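Local coordinates for protein PrgZ (PDB 4FAJ) that binds pheromone peptide outside the cell as a membrane-anchored receptor and, going by its family, probably takes part in peptide transport, at residues K169-G174 and D179-K184; L64-P69 and D251-S256; K331-K336 and K340-A345. One frame throughout, in Å; residues are numbered along the deposited sequence. Where two conformers were deposited one is given.

Contact 1: K169-G174 and D179-K184; sequences KEIASG and DTLAVK
Ile171 reaches across to Thr180 and Leu181 because its CG1 stands anti to its own carbonyl carbon (chi1 -71°) and the chain then runs on extended (chi2 168°), carrying CD1 straight out from the short helix 168-172. On the other side Thr180 places OG1 between its backbone N and carbonyl carbon, chi1 66°, and that oxygen is what lies alongside the isoleucine. The two side chains run antiparallel past one another, with Thr180 OG1 3.6 Å from Ile171 CG1 and 3.7 Å from Ile171 CD1. No hydrogen bond crosses here, since the isoleucine can offer only van der Waals contact. The hydroxyl finds its polar partners close by in the chain instead, at Ala177 O and Gln176 NE2, which hold it in place while carbon packs against it.

The methyl at the end of Ile171 also presses on the start of the next residue. CD1 of Ile171 lies 3.7 Å from Leu181 N and 3.9 Å from Leu181 CB, and the more distant Leu181 CD1 comes within 4.2 Å of the same methyl. Ile171 thus supplies nearly everything the helix gives to the contact, and both it and Leu181 are buried. Leu181 also touches Trp146 and Val150 of helix 139-150, so Leu181 is packed between Ile171 and that helix. Thr180 O is meanwhile held by Asn167 ND2, just before the helix.

Gly174 leaves the helix with positive phi, and a short connection leads through the 3-10 turn to strand 183-186, an outer strand of a four-stranded antiparallel sheet. This is a local helix-loop-strand connection, consistent with the small extra domain that sets peptide-binding members of solute-binding protein family 5 apart from smaller binding proteins.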
ATOM      1  N   LYS A 169       8.870  12.447 -16.211  1.00 33.54           N
ATOM      2  CA  LYS A 169      10.096  11.678 -16.474  1.00 34.97           C
ATOM      3  C   LYS A 169      11.309  12.605 -16.595  1.00 35.97           C
ATOM      4  O   LYS A 169      12.360  12.320 -16.036  1.00 36.48           O
ATOM      5  CB  LYS A 169       9.955  10.830 -17.756  1.00 35.15           C
ATOM      6  CG  LYS A 169      11.243  10.083 -18.180  1.00 37.25           C
ATOM      7  CD  LYS A 169      11.061   9.196 -19.429  1.00 39.58           C
ATOM      8  CE  LYS A 169      12.364   8.445 -19.756  1.00 41.17           C
ATOM      9  NZ  LYS A 169      12.220   7.360 -20.787  1.00 42.37           N
ATOM     10  N   GLU A 170      11.156  13.701 -17.332  1.00 37.06           N
ATOM     11  CA  GLU A 170      12.257  14.644 -17.560  1.00 38.10           C
ATOM     12  C   GLU A 170      12.626  15.417 -16.287  1.00 38.36           C
ATOM     13  O   GLU A 170      13.737  15.943 -16.171  1.00 38.64           O
ATOM     14  CB  GLU A 170      11.900  15.620 -18.682  1.00 38.70           C
ATOM     15  CG  GLU A 170      11.949  15.009 -20.094  1.00 40.31           C
ATOM     16  CD  GLU A 170      10.768  14.095 -20.428  1.00 41.60           C
ATOM     17  OE1 GLU A 170       9.924  13.819 -19.543  1.00 41.11           O
ATOM     18  OE2 GLU A 170      10.698  13.642 -21.591  1.00 43.30           O
ATOM     19  N   ILE A 171      11.682  15.494 -15.351  1.00 38.06           N
ATOM     20  CA  ILE A 171      11.904  16.113 -14.044  1.00 38.21           C
ATOM     21  C   ILE A 171      12.662  15.142 -13.141  1.00 38.63           C
ATOM     22  O   ILE A 171      13.500  15.560 -12.334  1.00 39.37           O
ATOM     23  CB  ILE A 171      10.561  16.529 -13.391  1.00 37.49           C
ATOM     24  CG1 ILE A 171       9.973  17.730 -14.129  1.00 37.19           C
ATOM     25  CG2 ILE A 171      10.739  16.897 -11.941  1.00 37.56           C
ATOM     26  CD1 ILE A 171       8.534  18.050 -13.759  1.00 34.80           C
ATOM     27  N   ALA A 172      12.366  13.850 -13.288  1.00 38.34           N
ATOM     28  CA  ALA A 172      13.030  12.793 -12.528  1.00 38.39           C
ATOM     29  C   ALA A 172      14.499  12.626 -12.912  1.00 39.13           C
ATOM     30  O   ALA A 172      15.340  12.373 -12.051  1.00 39.21           O
ATOM     31  CB  ALA A 172      12.289  11.475 -12.712  1.00 37.82           C
ATOM     32  N   SER A 173      14.798  12.755 -14.203  1.00 39.66           N
ATOM     33  CA  SER A 173      16.174  12.692 -14.681  1.00 40.59           C
ATOM     34  C   SER A 173      16.970  13.937 -14.276  1.00 41.15           C
ATOM     35  O   SER A 173      18.198  13.898 -14.227  1.00 42.00           O
ATOM     36  CB  SER A 173      16.215  12.518 -16.210  1.00 41.06           C
ATOM     37  OG  SER A 173      16.082  13.759 -16.893  1.00 41.89           O
ATOM     38  N   GLY A 174      16.272  15.035 -13.985  1.00 40.94           N
ATOM     39  CA  GLY A 174      16.920  16.304 -13.688  1.00 41.21           C
ATOM     40  C   GLY A 174      17.195  17.089 -14.955  1.00 41.46           C
ATOM     41  O   GLY A 174      17.967  18.049 -14.943  1.00 42.40           O
ATOM     42  N   ASP A 179       8.489  23.078 -12.514  1.00 30.63           N
ATOM     43  CA  ASP A 179       7.442  23.927 -13.110  1.00 30.28           C
ATOM     44  C   ASP A 179       7.024  23.473 -14.516  1.00 29.26           C
ATOM     45  O   ASP A 179       6.016  23.938 -15.040  1.00 29.06           O
ATOM     46  CB  ASP A 179       7.877  25.397 -13.147  1.00 31.51           C
ATOM     47  CG  ASP A 179       9.093  25.629 -14.026  1.00 33.45           C
ATOM     48  OD1 ASP A 179      10.110  24.931 -13.845  1.00 36.63           O
ATOM     49  OD2 ASP A 179       9.041  26.517 -14.895  1.00 38.99           O
ATOM     50  N   THR A 180       7.803  22.576 -15.122  1.00 27.91           N
ATOM     51  CA  THR A 180       7.478  22.023 -16.435  1.00 27.10           C
ATOM     52  C   THR A 180       6.432  20.897 -16.370  1.00 25.55           C
ATOM     53  O   THR A 180       5.955  20.456 -17.407  1.00 25.75           O
ATOM     54  CB  THR A 180       8.752  21.511 -17.179  1.00 26.95           C
ATOM     55  OG1 THR A 180       9.308  20.393 -16.481  1.00 26.94           O
ATOM     56  CG2 THR A 180       9.812  22.619 -17.290  1.00 27.96           C
ATOM     57  N   LEU A 181       6.084  20.423 -15.174  1.00 24.36           N
ATOM     58  CA  LEU A 181       5.052  19.371 -15.045  1.00 23.02           C
ATOM     59  C   LEU A 181       3.787  19.832 -15.783  1.00 22.43           C
ATOM     60  O   LEU A 181       3.323  20.952 -15.575  1.00 22.52           O
ATOM     61  CB  LEU A 181       4.752  19.068 -13.577  1.00 22.28           C
ATOM     62  CG  LEU A 181       3.901  17.828 -13.280  1.00 21.10           C
ATOM     63  CD1 LEU A 181       4.631  16.540 -13.651  1.00 19.79           C
ATOM     64  CD2 LEU A 181       3.489  17.794 -11.811  1.00 20.40           C
ATOM     65  N   ALA A 182       3.255  18.989 -16.665  1.00 21.52           N
ATOM     66  CA  ALA A 182       2.164  19.397 -17.555  1.00 21.95           C
ATOM     67  C   ALA A 182       0.821  19.378 -16.826  1.00 21.41           C
ATOM     68  O   ALA A 182      -0.081  18.609 -17.166  1.00 21.10           O
ATOM     69  CB  ALA A 182       2.122  18.515 -18.808  1.00 21.82           C
ATOM     70  N   VAL A 183       0.735  20.217 -15.796  1.00 21.32           N
ATOM     71  CA  VAL A 183      -0.478  20.451 -15.038  1.00 21.64           C
ATOM     72  C   VAL A 183      -0.607  21.958 -14.862  1.00 22.37           C
ATOM     73  O   VAL A 183       0.363  22.618 -14.484  1.00 22.49           O
ATOM     74  CB  VAL A 183      -0.407  19.781 -13.655  1.00 21.52           C
ATOM     75  CG1 VAL A 183      -1.680  20.078 -12.861  1.00 22.67           C
ATOM     76  CG2 VAL A 183      -0.182  18.272 -13.801  1.00 22.41           C
ATOM     77  N   LYS A 184      -1.784  22.511 -15.154  1.00 22.72           N
ATOM     78  CA  LYS A 184      -1.999  23.948 -14.973  1.00 23.65           C
ATOM     79  C   LYS A 184      -3.414  24.288 -14.497  1.00 24.09           C
ATOM     80  O   LYS A 184      -4.370  23.561 -14.785  1.00 22.86           O
ATOM     81  CB  LYS A 184      -1.686  24.702 -16.267  1.00 24.21           C
ATOM     82  CG  LYS A 184      -2.758  24.609 -17.349  1.00 24.92           C
ATOM     83  CD  LYS A 184      -2.340  25.344 -18.615  1.00 28.09           C
ATOM     84  CE  LYS A 184      -3.418  25.261 -19.681  1.00 29.01           C
ATOM     85  NZ  LYS A 184      -3.115  26.126 -20.858  1.00 29.92           N
TER

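Contact 2: L64-P69 and D251-S256; sequences LTAGTP and DKWTIS
Trp253 points the six-membered end of its indole at the bend where strand 61-66 runs out, and Ala66, Thr68 and Pro69 gather round that end. Thr68 O sits at the ring edge, near its plane, 3.5 Å from Trp253 CH2. Ala66 arrives obliquely: its CB, directed toward the tryptophan, is 3.6 Å from CH2 and 3.8 Å from CZ2 of Trp253. Pro69 is likewise oblique, with its CA 4.1 Å from Trp253 CZ3. What sends the indole this way is chi1 of 56°, which sets CG between the backbone N and the carbonyl carbon.

The two strands are not neighbours. In this mixed sheet of the solute-binding fold, strand 271-276 runs between 61-66 and 252-257, so the indole bridges over it, and its ring meets that of Phe274 with the planes about 15° apart. Thr82 of helix 81-90 also touches the indole.

Past the strand end, the CB of Thr68 points away from segment 251-256. Its OG1 donates to Pro69 O at 2.9 Å, tilted 31° from the carbonyl plane, and also bonds Thr82 OG1. The same Thr68 packs on an apolar side chain of the bound peptide.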
ATOM      1  N   LEU A  64     -12.042   1.874  16.936  1.00 16.36           N
ATOM      2  CA  LEU A  64     -11.630   0.888  15.941  1.00 16.24           C
ATOM      3  C   LEU A  64     -10.142   0.591  16.105  1.00 16.25           C
ATOM      4  O   LEU A  64      -9.489   1.138  16.988  1.00 16.28           O
ATOM      5  CB  LEU A  64     -11.921   1.407  14.527  1.00 15.68           C
ATOM      6  CG  LEU A  64     -13.357   1.901  14.251  1.00 17.22           C
ATOM      7  CD1 LEU A  64     -13.477   2.430  12.821  1.00 15.03           C
ATOM      8  CD2 LEU A  64     -14.395   0.815  14.506  1.00 17.27           C
ATOM      9  N   THR A  65      -9.603  -0.280  15.255  1.00 16.47           N
ATOM     10  CA  THR A  65      -8.240  -0.743  15.431  1.00 16.23           C
ATOM     11  C   THR A  65      -7.355  -0.417  14.239  1.00 16.39           C
ATOM     12  O   THR A  65      -7.835  -0.167  13.133  1.00 16.84           O
ATOM     13  CB  THR A  65      -8.189  -2.265  15.702  1.00 16.45           C
ATOM     14  OG1 THR A  65      -8.663  -2.980  14.560  1.00 16.16           O
ATOM     15  CG2 THR A  65      -9.043  -2.618  16.906  1.00 16.09           C
ATOM     16  N   ALA A  66      -6.052  -0.464  14.487  1.00 16.54           N
ATOM     17  CA  ALA A  66      -5.027  -0.180  13.482  1.00 16.78           C
ATOM     18  C   ALA A  66      -3.875  -1.140  13.741  1.00 17.18           C
ATOM     19  O   ALA A  66      -3.713  -1.619  14.872  1.00 17.55           O
ATOM     20  CB  ALA A  66      -4.548   1.274  13.609  1.00 16.36           C
ATOM     21  N   GLY A  67      -3.070  -1.406  12.715  1.00 17.27           N
ATOM     22  CA  GLY A  67      -1.962  -2.366  12.830  1.00 18.01           C
ATOM     23  C   GLY A  67      -0.631  -1.759  13.253  1.00 18.56           C
ATOM     24  O   GLY A  67       0.225  -2.462  13.794  1.00 19.16           O
ATOM     25  N   THR A  68      -0.445  -0.458  12.997  1.00 18.83           N
ATOM     26  CA  THR A  68       0.787   0.256  13.369  1.00 18.96           C
ATOM     27  C   THR A  68       0.450   1.693  13.752  1.00 19.07           C
ATOM     28  O   THR A  68      -0.653   2.150  13.468  1.00 18.65           O
ATOM     29  CB  THR A  68       1.804   0.337  12.196  1.00 19.14           C
ATOM     30  OG1 THR A  68       1.357   1.311  11.238  1.00 18.70           O
ATOM     31  CG2 THR A  68       2.027  -1.028  11.502  1.00 18.57           C
ATOM     32  N   PRO A  69       1.405   2.417  14.378  1.00 19.00           N
ATOM     33  CA  PRO A  69       1.218   3.860  14.528  1.00 18.93           C
ATOM     34  C   PRO A  69       1.167   4.560  13.178  1.00 18.07           C
ATOM     35  O   PRO A  69       1.608   4.011  12.171  1.00 18.08           O
ATOM     36  CB  PRO A  69       2.455   4.307  15.309  1.00 19.23           C
ATOM     37  CG  PRO A  69       2.950   3.018  16.003  1.00 19.69           C
ATOM     38  CD  PRO A  69       2.671   1.968  14.988  1.00 19.33           C
ATOM     39  N   ASP A 251       0.113   5.024  19.940  0.50 24.49           N
ATOM     40  CA  ASP A 251      -0.743   3.845  19.780  0.50 23.94           C
ATOM     41  C   ASP A 251      -2.239   4.197  19.770  0.50 23.60           C
ATOM     42  O   ASP A 251      -3.078   3.311  19.611  0.50 22.77           O
ATOM     43  CB  ASP A 251      -0.446   2.801  20.872  0.50 24.34           C
ATOM     44  CG  ASP A 251      -1.033   3.171  22.235  0.50 25.40           C
ATOM     45  OD1 ASP A 251      -1.178   4.373  22.530  0.50 25.36           O
ATOM     46  OD2 ASP A 251      -1.345   2.247  23.023  0.50 27.42           O
ATOM     47  N   LYS A 252      -2.559   5.483  19.934  1.00 23.68           N
ATOM     48  CA  LYS A 252      -3.942   5.969  19.949  1.00 23.65           C
ATOM     49  C   LYS A 252      -4.066   7.265  19.175  1.00 22.30           C
ATOM     50  O   LYS A 252      -3.168   8.097  19.217  1.00 22.15           O
ATOM     51  CB  LYS A 252      -4.364   6.302  21.370  1.00 24.94           C
ATOM     52  CG  LYS A 252      -4.480   5.153  22.276  1.00 26.91           C
ATOM     53  CD  LYS A 252      -4.961   5.645  23.629  1.00 29.73           C
ATOM     54  CE  LYS A 252      -5.267   4.486  24.537  1.00 30.99           C
ATOM     55  NZ  LYS A 252      -4.081   3.659  24.785  1.00 31.72           N
ATOM     56  N   TRP A 253      -5.187   7.438  18.480  1.00 20.62           N
ATOM     57  CA  TRP A 253      -5.553   8.741  17.938  1.00 19.52           C
ATOM     58  C   TRP A 253      -7.060   8.863  17.765  1.00 19.45           C
ATOM     59  O   TRP A 253      -7.796   7.858  17.785  1.00 19.80           O
ATOM     60  CB  TRP A 253      -4.792   9.055  16.639  1.00 18.80           C
ATOM     61  CG  TRP A 253      -4.944   8.053  15.559  1.00 17.22           C
ATOM     62  CD1 TRP A 253      -5.844   8.082  14.537  1.00 15.89           C
ATOM     63  CD2 TRP A 253      -4.161   6.876  15.371  1.00 15.41           C
ATOM     64  NE1 TRP A 253      -5.678   6.989  13.726  1.00 14.65           N
ATOM     65  CE2 TRP A 253      -4.656   6.226  14.222  1.00 14.98           C
ATOM     66  CE3 TRP A 253      -3.094   6.298  16.069  1.00 16.53           C
ATOM     67  CZ2 TRP A 253      -4.110   5.037  13.746  1.00 14.73           C
ATOM     68  CZ3 TRP A 253      -2.564   5.108  15.604  1.00 15.86           C
ATOM     69  CH2 TRP A 253      -3.064   4.495  14.451  1.00 13.41           C
ATOM     70  N   THR A 254      -7.521  10.098  17.616  1.00 19.09           N
ATOM     71  CA  THR A 254      -8.947  10.398  17.463  1.00 18.73           C
ATOM     72  C   THR A 254      -9.176  11.374  16.307  1.00 18.45           C
ATOM     73  O   THR A 254      -8.417  12.338  16.132  1.00 18.22           O
ATOM     74  CB  THR A 254      -9.540  11.030  18.762  1.00 19.82           C
ATOM     75  OG1 THR A 254      -9.427  10.107  19.862  1.00 21.18           O
ATOM     76  CG2 THR A 254     -11.012  11.411  18.555  1.00 18.79           C
ATOM     77  N   ILE A 255     -10.214  11.108  15.509  1.00 17.69           N
ATOM     78  CA  ILE A 255     -10.664  12.044  14.481  1.00 17.34           C
ATOM     79  C   ILE A 255     -12.096  12.443  14.805  1.00 17.64           C
ATOM     80  O   ILE A 255     -12.843  11.666  15.396  1.00 17.37           O
ATOM     81  CB  ILE A 255     -10.548  11.457  13.034  1.00 16.70           C
ATOM     82  CG1 ILE A 255     -11.576  10.331  12.809  1.00 16.35           C
ATOM     83  CG2 ILE A 255      -9.117  10.961  12.786  1.00 17.11           C
ATOM     84  CD1 ILE A 255     -11.446   9.570  11.450  1.00 16.01           C
ATOM     85  N   SER A 256     -12.470  13.661  14.418  1.00 17.91           N
ATOM     86  CA  SER A 256     -13.771  14.220  14.771  1.00 18.50           C
ATOM     87  C   SER A 256     -14.404  14.869  13.544  1.00 18.42           C
ATOM     88  O   SER A 256     -13.697  15.376  12.673  1.00 17.72           O
ATOM     89  CB  SER A 256     -13.603  15.260  15.880  1.00 19.41           C
ATOM     90  OG  SER A 256     -13.034  14.676  17.038  1.00 20.41           O
TER

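Contact 3: K331-K336 and K340-A345; sequences KLLQNK and KAINYA
Leu333 and Ile342 form the close-packed, buried side of this contact, and Lys336 and Lys340 its solvent-facing side. The leucine and isoleucine lie roughly perpendicular and meet through a single pair of methyls, Leu333 CD2 and Ile342 CD1, 3.7 Å apart. Ile342 gets there with CG1 anti to its carbonyl carbon (chi1 -69°) and the chain extended beyond. Around them Leu333 touches Met324 and Ile342 touches Leu322, both from strand 311-324, while Leu434 of helix 421-437 also packs on Ile342.

The backbone bond from Lys340 N to Lys336 O, 3.0 Å long and nearly straight at 162°, belongs to the first turn of helix 336-345, and this i to i+4 spacing brings the two lysines together. CG of Lys340 lies 3.4 Å from Lys336 O.

On the solvent side the lysine chains lie against each other over a larger area, but less firmly enclosed. Lys336 bends at chi3, and its CD is 3.8 Å from Lys340 NZ. The ammonium groups stay 5.5 Å apart, NZ of Lys336 to NZ of Lys340, and the like charges probably favour that separation; Asp524 offers Lys336 a long, weak ion pair.

Asn335 joins the two helical segments: as N-cap it uses OD1 to hold Val338 N. The motif is a short helical turn, an asparagine N-cap and a helix whose Ile342 packs on strand 311-324 of the seven-stranded mixed sheet.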
ATOM      1  N   LYS A 331      26.243 -11.594  -0.611  1.00 30.78           N
ATOM      2  CA  LYS A 331      26.780 -12.540  -1.576  1.00 30.41           C
ATOM      3  C   LYS A 331      25.839 -13.711  -1.828  1.00 29.07           C
ATOM      4  O   LYS A 331      25.750 -14.193  -2.956  1.00 28.97           O
ATOM      5  CB  LYS A 331      28.149 -13.046  -1.109  1.00 31.51           C
ATOM      6  CG  LYS A 331      29.167 -11.932  -0.862  1.00 33.01           C
ATOM      7  CD  LYS A 331      29.219 -10.950  -2.033  1.00 35.19           C
ATOM      8  CE  LYS A 331      30.549 -10.222  -2.110  1.00 36.56           C
ATOM      9  NZ  LYS A 331      30.664  -9.498  -3.409  1.00 37.44           N
ATOM     10  N   LEU A 332      25.136 -14.159  -0.787  1.00 27.03           N
ATOM     11  CA  LEU A 332      24.151 -15.224  -0.937  1.00 25.87           C
ATOM     12  C   LEU A 332      22.991 -14.808  -1.859  1.00 24.09           C
ATOM     13  O   LEU A 332      22.663 -15.523  -2.801  1.00 23.73           O
ATOM     14  CB  LEU A 332      23.599 -15.662   0.423  1.00 25.76           C
ATOM     15  CG  LEU A 332      24.428 -16.649   1.252  1.00 26.27           C
ATOM     16  CD1 LEU A 332      23.815 -16.807   2.637  1.00 26.46           C
ATOM     17  CD2 LEU A 332      24.519 -18.005   0.568  1.00 26.70           C
ATOM     18  N   LEU A 333      22.379 -13.655  -1.599  1.00 22.81           N
ATOM     19  CA  LEU A 333      21.156 -13.265  -2.330  1.00 21.72           C
ATOM     20  C   LEU A 333      21.436 -12.755  -3.739  1.00 21.76           C
ATOM     21  O   LEU A 333      20.528 -12.644  -4.555  1.00 20.40           O
ATOM     22  CB  LEU A 333      20.344 -12.240  -1.530  1.00 21.02           C
ATOM     23  CG  LEU A 333      19.758 -12.804  -0.230  1.00 20.54           C
ATOM     24  CD1 LEU A 333      18.988 -11.747   0.522  1.00 19.51           C
ATOM     25  CD2 LEU A 333      18.874 -14.032  -0.513  1.00 18.57           C
ATOM     26  N   GLN A 334      22.704 -12.460  -4.012  1.00 22.03           N
ATOM     27  CA  GLN A 334      23.185 -12.169  -5.363  1.00 22.89           C
ATOM     28  C   GLN A 334      23.187 -13.435  -6.248  1.00 22.22           C
ATOM     29  O   GLN A 334      23.103 -13.344  -7.470  1.00 22.31           O
ATOM     30  CB  GLN A 334      24.587 -11.534  -5.245  1.00 24.02           C
ATOM     31  CG  GLN A 334      25.519 -11.602  -6.439  1.00 27.12           C
ATOM     32  CD  GLN A 334      26.818 -10.849  -6.154  1.00 30.91           C
ATOM     33  OE1 GLN A 334      26.819  -9.619  -6.057  1.00 34.10           O
ATOM     34  NE2 GLN A 334      27.918 -11.581  -5.998  1.00 31.10           N
ATOM     35  N   ASN A 335      23.255 -14.609  -5.623  1.00 21.26           N
ATOM     36  CA  ASN A 335      23.261 -15.878  -6.355  1.00 20.58           C
ATOM     37  C   ASN A 335      21.832 -16.329  -6.717  1.00 19.46           C
ATOM     38  O   ASN A 335      20.994 -16.549  -5.837  1.00 18.50           O
ATOM     39  CB  ASN A 335      24.018 -16.933  -5.534  1.00 21.02           C
ATOM     40  CG  ASN A 335      24.216 -18.245  -6.272  1.00 21.00           C
ATOM     41  OD1 ASN A 335      23.286 -19.025  -6.404  1.00 20.45           O
ATOM     42  ND2 ASN A 335      25.443 -18.507  -6.723  1.00 21.10           N
ATOM     43  N   LYS A 336      21.567 -16.482  -8.012  1.00 18.93           N
ATOM     44  CA  LYS A 336      20.216 -16.829  -8.483  1.00 18.98           C
ATOM     45  C   LYS A 336      19.726 -18.174  -7.929  1.00 18.38           C
ATOM     46  O   LYS A 336      18.557 -18.311  -7.605  1.00 17.70           O
ATOM     47  CB  LYS A 336      20.150 -16.835 -10.019  1.00 19.58           C
ATOM     48  CG  LYS A 336      18.725 -16.826 -10.566  1.00 21.55           C
ATOM     49  CD  LYS A 336      18.678 -16.773 -12.099  1.00 24.64           C
ATOM     50  CE  LYS A 336      18.956 -15.361 -12.609  1.00 26.42           C
ATOM     51  NZ  LYS A 336      18.805 -15.232 -14.081  1.00 28.60           N
ATOM     52  N   LYS A 340      16.209 -19.025  -5.866  1.00 15.31           N
ATOM     53  CA  LYS A 340      15.282 -20.069  -6.297  1.00 15.88           C
ATOM     54  C   LYS A 340      15.089 -21.131  -5.225  1.00 16.09           C
ATOM     55  O   LYS A 340      13.979 -21.629  -5.046  1.00 15.23           O
ATOM     56  CB  LYS A 340      15.759 -20.701  -7.610  1.00 16.67           C
ATOM     57  CG  LYS A 340      15.679 -19.739  -8.771  1.00 18.05           C
ATOM     58  CD  LYS A 340      16.203 -20.373 -10.061  1.00 20.82           C
ATOM     59  CE  LYS A 340      15.979 -19.450 -11.250  1.00 21.92           C
ATOM     60  NZ  LYS A 340      16.643 -19.983 -12.478  1.00 24.32           N
ATOM     61  N   ALA A 341      16.158 -21.470  -4.502  1.00 16.05           N
ATOM     62  CA  ALA A 341      16.033 -22.388  -3.362  1.00 16.63           C
ATOM     63  C   ALA A 341      15.062 -21.835  -2.318  1.00 16.04           C
ATOM     64  O   ALA A 341      14.226 -22.565  -1.806  1.00 15.23           O
ATOM     65  CB  ALA A 341      17.383 -22.660  -2.732  1.00 16.86           C
ATOM     66  N   ILE A 342      15.178 -20.545  -2.019  1.00 15.91           N
ATOM     67  CA  ILE A 342      14.296 -19.894  -1.043  1.00 15.84           C
ATOM     68  C   ILE A 342      12.840 -20.001  -1.515  1.00 15.49           C
ATOM     69  O   ILE A 342      11.959 -20.433  -0.752  1.00 15.09           O
ATOM     70  CB  ILE A 342      14.704 -18.415  -0.799  1.00 15.62           C
ATOM     71  CG1 ILE A 342      16.052 -18.349  -0.062  1.00 16.31           C
ATOM     72  CG2 ILE A 342      13.637 -17.658  -0.004  1.00 16.27           C
ATOM     73  CD1 ILE A 342      16.645 -16.931  -0.007  1.00 16.50           C
ATOM     74  N   ASN A 343      12.600 -19.649  -2.777  1.00 15.10           N
ATOM     75  CA  ASN A 343      11.258 -19.731  -3.348  1.00 15.44           C
ATOM     76  C   ASN A 343      10.655 -21.136  -3.240  1.00 15.42           C
ATOM     77  O   ASN A 343       9.536 -21.296  -2.762  1.00 15.61           O
ATOM     78  CB  ASN A 343      11.250 -19.303  -4.815  1.00 15.50           C
ATOM     79  CG  ASN A 343       9.908 -19.516  -5.467  1.00 15.99           C
ATOM     80  OD1 ASN A 343       8.913 -18.905  -5.070  1.00 18.22           O
ATOM     81  ND2 ASN A 343       9.858 -20.409  -6.444  1.00 20.22           N
ATOM     82  N   TYR A 344      11.388 -22.148  -3.688  1.00 16.03           N
ATOM     83  CA  TYR A 344      10.857 -23.519  -3.680  1.00 16.67           C
ATOM     84  C   TYR A 344      10.669 -24.090  -2.269  1.00 16.98           C
ATOM     85  O   TYR A 344       9.870 -25.022  -2.070  1.00 16.28           O
ATOM     86  CB  TYR A 344      11.732 -24.450  -4.520  1.00 17.75           C
ATOM     87  CG  TYR A 344      11.496 -24.308  -6.004  1.00 19.17           C
ATOM     88  CD1 TYR A 344      10.273 -24.649  -6.566  1.00 22.21           C
ATOM     89  CD2 TYR A 344      12.491 -23.826  -6.847  1.00 21.88           C
ATOM     90  CE1 TYR A 344      10.053 -24.532  -7.923  1.00 22.41           C
ATOM     91  CE2 TYR A 344      12.280 -23.699  -8.205  1.00 22.10           C
ATOM     92  CZ  TYR A 344      11.055 -24.045  -8.739  1.00 24.47           C
ATOM     93  OH  TYR A 344      10.842 -23.914 -10.096  1.00 25.95           O
ATOM     94  N   ALA A 345      11.391 -23.538  -1.296  1.00 16.76           N
ATOM     95  CA  ALA A 345      11.333 -24.037   0.070  1.00 17.55           C
ATOM     96  C   ALA A 345      10.089 -23.595   0.849  1.00 17.80           C
ATOM     97  O   ALA A 345       9.790 -24.178   1.894  1.00 18.23           O
ATOM     98  CB  ALA A 345      12.590 -23.633   0.836  1.00 17.42           C
TER

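Following the chain from its N terminus, strand 61-66 delivers the first half of contact 2, which stays open for about 180 residues. Within that long excursion contact 1 opens and closes as a short local loop, joining helix 168-172 to the lead-in of strand 183-186, an outer strand of its sheet. Contact 2 then closes when strand 252-257 enters the same mixed sheet as strand 61-66, linking the two across the strand between them. Contact 3 follows in series, spanning one helical turn, and sets helices 331-334 and 336-345 against strand 311-324 of the seven-stranded sheet. No two contacts touch: their centres lie about 36 to 39 Å apart.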